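Local coordinates for protein type II toxin-antitoxin system RelE/ParE family toxin (Pyrococcus horikoshii, PDB 1WMI) that probably acts as the toxin of a type II toxin-antitoxin pair, a RelE/ParE-family protein whose relatives are held inactive by a bound antitoxin, at residues Pro19-His22 and Tyr23-Phe26; Leu27-Arg30 and Asp31-Tyr35; Pro37-Arg40 and Glu41-Val45. One frame throughout, in Å; residues are numbered along the deposited sequence.

All three contacts are local, formed by residues a few positions apart along the chain. Contacts 1 and 2 are successive stretches of helix 20-33: the first, at its start, is a surface contact rich in basic side chains, while the second is partly buried and divides its side chains between an apolar face and a salt bridge on the side of another protein chain. Contact 3 is also partly buried but joins the loop after that helix to the short helix 40-43; its core is proline, valine and phenylalanine, while Arg40, Glu41 and Asp44 reach partners in other chains. Contacts 2 and 3 touch, Phe29 CD1 lying 3.5 Å from Phe43 CE2, whereas contacts 1 and 3 stay apart.

Contact 1. Residues Pro19-His22 and Tyr23-Phe26; sequences PKAH and YRRF
Tyr23 N gives its hydrogen to Pro19 O at 3.1 Å, the bond that opens the helix. Three more of the same i to i+4 kind follow: Arg24 N to Lys20 O, Arg25 N to Ala21 O and Phe26 N to His22 O. Proline suits the N-cap position, where an N-H would have no helix carbonyl to bond and its absence costs nothing. On the outside of these turns Lys20 and Arg24 lie side by side and point the same way. With CG of Arg24 anti to the backbone N (chi1 -167°) and a bend at chi3, the guanidinium folds back with Lys20 O over one face. Lys20 NZ comes 2.9 Å from Arg24 NH1, at the guanidinium edge in its plane, two donors without a hydrogen bond. Acidic side chains of another protein chain probably offset the like charges: one packs on Lys20, and Arg24 NH1 has a weak, long ion pair with one. Ala21, whose side chain is a single methyl, brings CB to 4.4 Å from Arg24 NH2. Further out, His22 NE2 is hydrogen-bonded to Asp63, and Tyr23 OH to the backbone of another protein chain. These are the first two turns of helix 20-33, with Pro19 at the N-cap position, in a RelE/ParE-type fold.

Contact 2. Residues Leu27-Arg30 and Asp31-Tyr35; sequences LEFR and DILEY
Phe29 and Leu33, one turn apart, meet with the leucine methyls over one face of the ring. Leu33 CD1 stands 3.8 Å from the ring centroid of Phe29, 29° off the normal, a CH-pi contact, and Leu33 CD2 lies over the same face, 3.6 Å above the plane and offset toward the rim. With Phe29 CG anti to the backbone N (chi1 -179°), the ring turns along the helix to reach the leucine. Both residues are buried, which suits their apolar character: Leu33 packs on Val5, Ile77 and Ile79 of the sheet, and Phe29 meets the Phe43 ring edge-to-face.

Elsewhere round the helix, Arg30 bends at chi3 to bring its guanidinium beside the Asp31 carboxylate, their planes 22° apart. Arg30 NH1 bonds Asp31 OD2 at 2.8 Å on the syn side, somewhat out of both planes, and NE adds a weak bond to the same oxygen. Leu27 CD2 rests over the centre of one guanidinium face, 3.9 Å above it. Glu28 and Ile32 run side by side, Glu28 CG 3.9 Å from Ile32 CD1, so the acid's aliphatic part supplies the apolar contact.

One carboxylate oxygen thus takes one firm and one weak N-H bond, while Arg30 NH2 bonds the backbone of another protein chain. Asp31, together with a more distant acid of another protein chain, therefore probably helps to neutralise an arginine that serves the interface.

Contact 3. Residues Pro37-Arg40 and Glu41-Val45; sequences PVPR and EKFDV
Phe43 N bonds Pro39 O at 3.1 Å, the one firm backbone bond joining the two segments. Val45 N adds a weak bond to Arg40 O, 3.3 Å long and bent to 137°. Ahead of them Arg40 N turns back weakly to Val38 O, closing an inverse gamma turn centred on Pro39, whose ring fixes phi at a value this turn needs. The turn leads into the weakly bonded helix 40-43, and the chain leaves it through Asp44 with positive phi before strand 46-49 begins, so this is the link from helix to sheet. Pro39 CG meets the Phe43 ring at its edge, 3.6 Å from Phe43 CD2, and both apolar groups are buried against helix 20-33 and its Ile32. Val38 CG1 meets Val45 CG2 across the turn, branched apolar groups that fill the same space. Polar ends find partners elsewhere. Arg40 NH1 forms a salt bridge with an acidic side chain of another protein chain, and Glu41 OE2 is hydrogen-bonded to a backbone atom of that same chain. Asp44 OD2, buried, is gripped by Arg60 and Arg58 of the second subunit, two basic groups that would compensate its charge. Asp44 O accepts a weak bond from Arg58 of its own chain, and Pro37 O accepts from Tyr68 OH.

Contact 1. Residues Pro19-His22 and Tyr23-Phe26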
loop_
_atom_site.group_PDB
_atom_site.type_symbol
_atom_site.label_atom_id
_atom_site.label_comp_id
_atom_site.label_asym_id
_atom_site.label_seq_id
_atom_site.Cartn_x
_atom_site.Cartn_y
_atom_site.Cartn_z
ATOM N N PRO A 19 -6.683 -4.227 21.709
ATOM C CA PRO A 19 -5.873 -5.040 22.612
ATOM C C PRO A 19 -4.658 -4.193 23.007
ATOM O O PRO A 19 -4.212 -3.347 22.234
ATOM C CB PRO A 19 -5.477 -6.227 21.738
ATOM C CG PRO A 19 -6.603 -6.324 20.755
ATOM C CD PRO A 19 -6.837 -4.891 20.403
ATOM N N LYS A 20 -4.139 -4.418 24.206
ATOM C CA LYS A 20 -2.979 -3.685 24.700
ATOM C C LYS A 20 -1.938 -3.553 23.574
ATOM O O LYS A 20 -1.449 -2.457 23.283
ATOM C CB LYS A 20 -2.400 -4.445 25.900
ATOM C CG LYS A 20 -1.493 -3.654 26.819
ATOM C CD LYS A 20 -1.399 -4.338 28.186
ATOM C CE LYS A 20 -0.747 -5.723 28.119
ATOM N NZ LYS A 20 0.740 -5.665 27.975
ATOM N N ALA A 21 -1.632 -4.674 22.928
ATOM C CA ALA A 21 -0.662 -4.727 21.838
ATOM C C ALA A 21 -0.939 -3.747 20.700
ATOM O O ALA A 21 -0.036 -3.033 20.263
ATOM C CB ALA A 21 -0.591 -6.144 21.277
ATOM N N HIS A 22 -2.173 -3.728 20.205
ATOM C CA HIS A 22 -2.542 -2.833 19.110
ATOM C C HIS A 22 -2.415 -1.365 19.504
ATOM O O HIS A 22 -2.014 -0.520 18.700
ATOM C CB HIS A 22 -3.975 -3.113 18.659
ATOM C CG HIS A 22 -4.144 -4.430 17.964
ATOM N ND1 HIS A 22 -3.883 -5.636 18.586
ATOM C CD2 HIS A 22 -4.546 -4.725 16.711
ATOM C CE1 HIS A 22 -4.125 -6.618 17.734
ATOM N NE2 HIS A 22 -4.527 -6.099 16.593
ATOM N N TYR A 23 -2.774 -1.065 20.743
ATOM C CA TYR A 23 -2.696 0.295 21.240
ATOM C C TYR A 23 -1.247 0.754 21.237
ATOM O O TYR A 23 -0.940 1.877 20.844
ATOM C CB TYR A 23 -3.247 0.359 22.658
ATOM C CG TYR A 23 -3.193 1.734 23.254
ATOM C CD1 TYR A 23 -3.936 2.773 22.708
ATOM C CD2 TYR A 23 -2.403 1.998 24.373
ATOM C CE1 TYR A 23 -3.898 4.043 23.255
ATOM C CE2 TYR A 23 -2.358 3.266 24.926
ATOM C CZ TYR A 23 -3.113 4.283 24.361
ATOM O OH TYR A 23 -3.090 5.545 24.902
ATOM N N ARG A 24 -0.359 -0.131 21.675
ATOM C CA ARG A 24 1.071 0.148 21.733
ATOM C C ARG A 24 1.590 0.533 20.344
ATOM O O ARG A 24 2.385 1.465 20.196
ATOM C CB ARG A 24 1.792 -1.095 22.255
ATOM C CG ARG A 24 3.233 -0.895 22.678
ATOM C CD ARG A 24 3.751 -2.170 23.321
ATOM N NE ARG A 24 3.102 -2.453 24.599
ATOM C CZ ARG A 24 2.533 -3.613 24.917
ATOM N NH1 ARG A 24 1.977 -3.772 26.110
ATOM N NH2 ARG A 24 2.502 -4.609 24.037
ATOM N N ARG A 25 1.107 -0.179 19.333
ATOM C CA ARG A 25 1.498 0.046 17.943
ATOM C C ARG A 25 1.037 1.430 17.484
ATOM O O ARG A 25 1.729 2.124 16.726
ATOM C CB ARG A 25 0.868 -1.040 17.055
ATOM C CG ARG A 25 1.680 -1.420 15.815
ATOM C CD ARG A 25 0.923 -2.449 14.979
ATOM N NE ARG A 25 0.468 -3.579 15.790
ATOM C CZ ARG A 25 1.211 -4.637 16.098
ATOM N NH1 ARG A 25 0.709 -5.612 16.851
ATOM N NH2 ARG A 25 2.448 -4.732 15.638
ATOM N N PHE A 26 -0.139 1.829 17.954
ATOM C CA PHE A 26 -0.682 3.128 17.596
ATOM C C PHE A 26 0.216 4.227 18.146
ATOM O O PHE A 26 0.497 5.208 17.457
ATOM C CB PHE A 26 -2.107 3.286 18.138
ATOM C CG PHE A 26 -2.715 4.624 17.841
ATOM C CD1 PHE A 26 -2.544 5.694 18.713
ATOM C CD2 PHE A 26 -3.425 4.828 16.668
ATOM C CE1 PHE A 26 -3.079 6.954 18.409
ATOM C CE2 PHE A 26 -3.957 6.077 16.361
ATOM C CZ PHE A 26 -3.784 7.138 17.230
#

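Contact 2. Residues Leu27-Arg30 and Asp31-Tyr35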
loop_
_atom_site.group_PDB
_atom_site.type_symbol
_atom_site.label_atom_id
_atom_site.label_comp_id
_atom_site.label_asym_id
_atom_site.label_seq_id
_atom_site.Cartn_x
_atom_site.Cartn_y
_atom_site.Cartn_z
ATOM N N LEU A 27 0.662 4.056 19.387
ATOM C CA LEU A 27 1.537 5.033 20.012
ATOM C C LEU A 27 2.865 5.124 19.255
ATOM O O LEU A 27 3.443 6.205 19.160
ATOM C CB LEU A 27 1.791 4.673 21.478
ATOM C CG LEU A 27 0.609 4.728 22.457
ATOM C CD1 LEU A 27 1.117 4.503 23.869
ATOM C CD2 LEU A 27 -0.081 6.083 22.379
ATOM N N GLU A 28 3.348 4.000 18.721
ATOM C CA GLU A 28 4.603 4.040 17.974
ATOM C C GLU A 28 4.361 4.805 16.686
ATOM O O GLU A 28 5.209 5.578 16.238
ATOM C CB GLU A 28 5.127 2.642 17.630
ATOM C CG GLU A 28 6.471 2.726 16.908
ATOM C CD GLU A 28 6.892 1.442 16.229
ATOM O OE1 GLU A 28 6.168 0.970 15.322
ATOM O OE2 GLU A 28 7.959 0.913 16.596
ATOM N N PHE A 29 3.190 4.584 16.094
ATOM C CA PHE A 29 2.810 5.266 14.867
ATOM C C PHE A 29 2.787 6.763 15.164
ATOM O O PHE A 29 3.262 7.559 14.368
ATOM C CB PHE A 29 1.435 4.777 14.404
ATOM C CG PHE A 29 0.951 5.409 13.131
ATOM C CD1 PHE A 29 1.738 5.394 11.982
ATOM C CD2 PHE A 29 -0.322 5.968 13.065
ATOM C CE1 PHE A 29 1.265 5.919 10.788
ATOM C CE2 PHE A 29 -0.804 6.495 11.873
ATOM C CZ PHE A 29 -0.008 6.470 10.735
ATOM N N ARG A 30 2.244 7.139 16.317
ATOM C CA ARG A 30 2.200 8.546 16.722
ATOM C C ARG A 30 3.618 9.099 16.891
ATOM O O ARG A 30 3.928 10.200 16.439
ATOM C CB ARG A 30 1.462 8.707 18.052
ATOM C CG ARG A 30 1.577 10.110 18.639
ATOM C CD ARG A 30 1.432 10.120 20.162
ATOM N NE ARG A 30 2.459 9.306 20.805
ATOM C CZ ARG A 30 2.529 9.055 22.111
ATOM N NH1 ARG A 30 3.510 8.296 22.574
ATOM N NH2 ARG A 30 1.628 9.557 22.951
ATOM N N ASP A 31 4.474 8.333 17.558
ATOM C CA ASP A 31 5.851 8.769 17.791
ATOM C C ASP A 31 6.597 8.974 16.469
ATOM O O ASP A 31 7.352 9.933 16.309
ATOM C CB ASP A 31 6.588 7.739 18.661
ATOM C CG ASP A 31 6.126 7.759 20.112
ATOM O OD1 ASP A 31 6.507 6.844 20.873
ATOM O OD2 ASP A 31 5.391 8.690 20.500
ATOM N N ILE A 32 6.380 8.073 15.518
ATOM C CA ILE A 32 7.039 8.184 14.224
ATOM C C ILE A 32 6.465 9.338 13.403
ATOM O O ILE A 32 7.197 10.070 12.733
ATOM C CB ILE A 32 6.922 6.861 13.440
ATOM C CG1 ILE A 32 7.761 5.789 14.145
ATOM C CG2 ILE A 32 7.370 7.065 12.006
ATOM C CD1 ILE A 32 7.618 4.401 13.598
ATOM N N LEU A 33 5.155 9.508 13.468
ATOM C CA LEU A 33 4.470 10.575 12.740
ATOM C C LEU A 33 5.029 11.970 13.068
ATOM O O LEU A 33 5.080 12.855 12.201
ATOM C CB LEU A 33 2.974 10.515 13.070
ATOM C CG LEU A 33 1.981 10.125 11.968
ATOM C CD1 LEU A 33 2.550 9.032 11.074
ATOM C CD2 LEU A 33 0.682 9.693 12.625
ATOM N N GLU A 34 5.452 12.163 14.315
ATOM C CA GLU A 34 5.995 13.449 14.735
ATOM C C GLU A 34 7.306 13.806 14.036
ATOM O O GLU A 34 7.676 14.973 13.968
ATOM C CB GLU A 34 6.173 13.475 16.256
ATOM C CG GLU A 34 4.837 13.471 16.987
ATOM C CD GLU A 34 4.973 13.288 18.485
ATOM O OE1 GLU A 34 3.934 13.259 19.174
ATOM O OE2 GLU A 34 6.111 13.170 18.978
ATOM N N TYR A 35 8.006 12.803 13.517
ATOM C CA TYR A 35 9.247 13.049 12.795
ATOM C C TYR A 35 9.052 12.895 11.295
ATOM O O TYR A 35 9.561 13.693 10.506
ATOM C CB TYR A 35 10.337 12.075 13.244
ATOM C CG TYR A 35 10.884 12.350 14.617
ATOM C CD1 TYR A 35 11.504 13.558 14.910
ATOM C CD2 TYR A 35 10.816 11.384 15.616
ATOM C CE1 TYR A 35 12.056 13.795 16.172
ATOM C CE2 TYR A 35 11.358 11.607 16.872
ATOM C CZ TYR A 35 11.979 12.814 17.145
ATOM O OH TYR A 35 12.527 13.027 18.390
#

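Contact 3. Residues Pro37-Arg40 and Glu41-Val45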
loop_
_atom_site.group_PDB
_atom_site.type_symbol
_atom_site.label_atom_id
_atom_site.label_comp_id
_atom_site.label_asym_id
_atom_site.label_seq_id
_atom_site.Cartn_x
_atom_site.Cartn_y
_atom_site.Cartn_z
ATOM N N PRO A 37 6.019 12.483 8.548
ATOM C CA PRO A 37 4.584 12.553 8.243
ATOM C C PRO A 37 4.046 11.422 7.354
ATOM O O PRO A 37 2.878 11.037 7.461
ATOM C CB PRO A 37 4.446 13.925 7.595
ATOM C CG PRO A 37 5.764 14.083 6.899
ATOM C CD PRO A 37 6.728 13.636 7.972
ATOM N N VAL A 38 4.892 10.901 6.474
ATOM C CA VAL A 38 4.487 9.811 5.597
ATOM C C VAL A 38 5.482 8.655 5.664
ATOM O O VAL A 38 6.350 8.517 4.804
ATOM C CB VAL A 38 4.354 10.274 4.118
ATOM C CG1 VAL A 38 3.743 9.148 3.278
ATOM C CG2 VAL A 38 3.489 11.529 4.030
ATOM N N PRO A 39 5.390 7.829 6.716
ATOM C CA PRO A 39 6.287 6.680 6.882
ATOM C C PRO A 39 5.793 5.568 5.958
ATOM O O PRO A 39 5.301 4.542 6.413
ATOM C CB PRO A 39 6.118 6.336 8.357
ATOM C CG PRO A 39 4.670 6.655 8.588
ATOM C CD PRO A 39 4.516 7.982 7.893
ATOM N N ARG A 40 5.924 5.802 4.655
ATOM C CA ARG A 40 5.456 4.874 3.634
ATOM C C ARG A 40 5.792 3.406 3.813
ATOM O O ARG A 40 4.899 2.561 3.798
ATOM C CB ARG A 40 5.938 5.330 2.254
ATOM C CG ARG A 40 5.617 4.347 1.137
ATOM C CD ARG A 40 4.737 4.982 0.067
ATOM N NE ARG A 40 4.722 4.187 -1.161
ATOM C CZ ARG A 40 3.923 4.410 -2.202
ATOM N NH1 ARG A 40 3.999 3.623 -3.267
ATOM N NH2 ARG A 40 3.047 5.407 -2.180
ATOM N N GLU A 41 7.076 3.112 3.978
ATOM C CA GLU A 41 7.559 1.744 4.117
ATOM C C GLU A 41 7.045 0.983 5.330
ATOM O O GLU A 41 6.498 -0.114 5.200
ATOM C CB GLU A 41 9.087 1.742 4.155
ATOM C CG GLU A 41 9.742 0.707 3.260
ATOM C CD GLU A 41 10.258 1.308 1.965
ATOM O OE1 GLU A 41 11.054 2.266 2.041
ATOM O OE2 GLU A 41 9.876 0.826 0.877
ATOM N N LYS A 42 7.221 1.571 6.508
ATOM C CA LYS A 42 6.821 0.917 7.744
ATOM C C LYS A 42 5.322 0.770 7.948
ATOM O O LYS A 42 4.883 -0.153 8.631
ATOM C CB LYS A 42 7.435 1.647 8.941
ATOM C CG LYS A 42 7.340 0.888 10.260
ATOM C CD LYS A 42 8.491 1.271 11.177
ATOM C CE LYS A 42 9.838 0.899 10.560
ATOM N NZ LYS A 42 10.959 1.525 11.304
ATOM N N PHE A 43 4.534 1.662 7.360
ATOM C CA PHE A 43 3.095 1.585 7.541
ATOM C C PHE A 43 2.264 1.494 6.268
ATOM O O PHE A 43 1.075 1.820 6.277
ATOM C CB PHE A 43 2.635 2.765 8.393
ATOM C CG PHE A 43 3.128 2.708 9.805
ATOM C CD1 PHE A 43 2.585 1.795 10.703
ATOM C CD2 PHE A 43 4.155 3.542 10.236
ATOM C CE1 PHE A 43 3.052 1.708 12.009
ATOM C CE2 PHE A 43 4.631 3.464 11.541
ATOM C CZ PHE A 43 4.075 2.543 12.430
ATOM N N ASP A 44 2.895 1.068 5.177
ATOM C CA ASP A 44 2.213 0.880 3.893
ATOM C C ASP A 44 1.244 2.019 3.600
ATOM O O ASP A 44 0.146 1.801 3.091
ATOM C CB ASP A 44 1.451 -0.450 3.932
ATOM C CG ASP A 44 1.274 -1.074 2.559
ATOM O OD1 ASP A 44 1.636 -0.430 1.545
ATOM O OD2 ASP A 44 0.768 -2.218 2.495
ATOM N N VAL A 45 1.657 3.238 3.912
ATOM C CA VAL A 45 0.803 4.397 3.713
ATOM C C VAL A 45 0.631 4.830 2.257
ATOM O O VAL A 45 1.562 4.736 1.454
ATOM C CB VAL A 45 1.332 5.606 4.526
ATOM C CG1 VAL A 45 1.562 5.204 5.980
ATOM C CG2 VAL A 45 2.615 6.106 3.924
#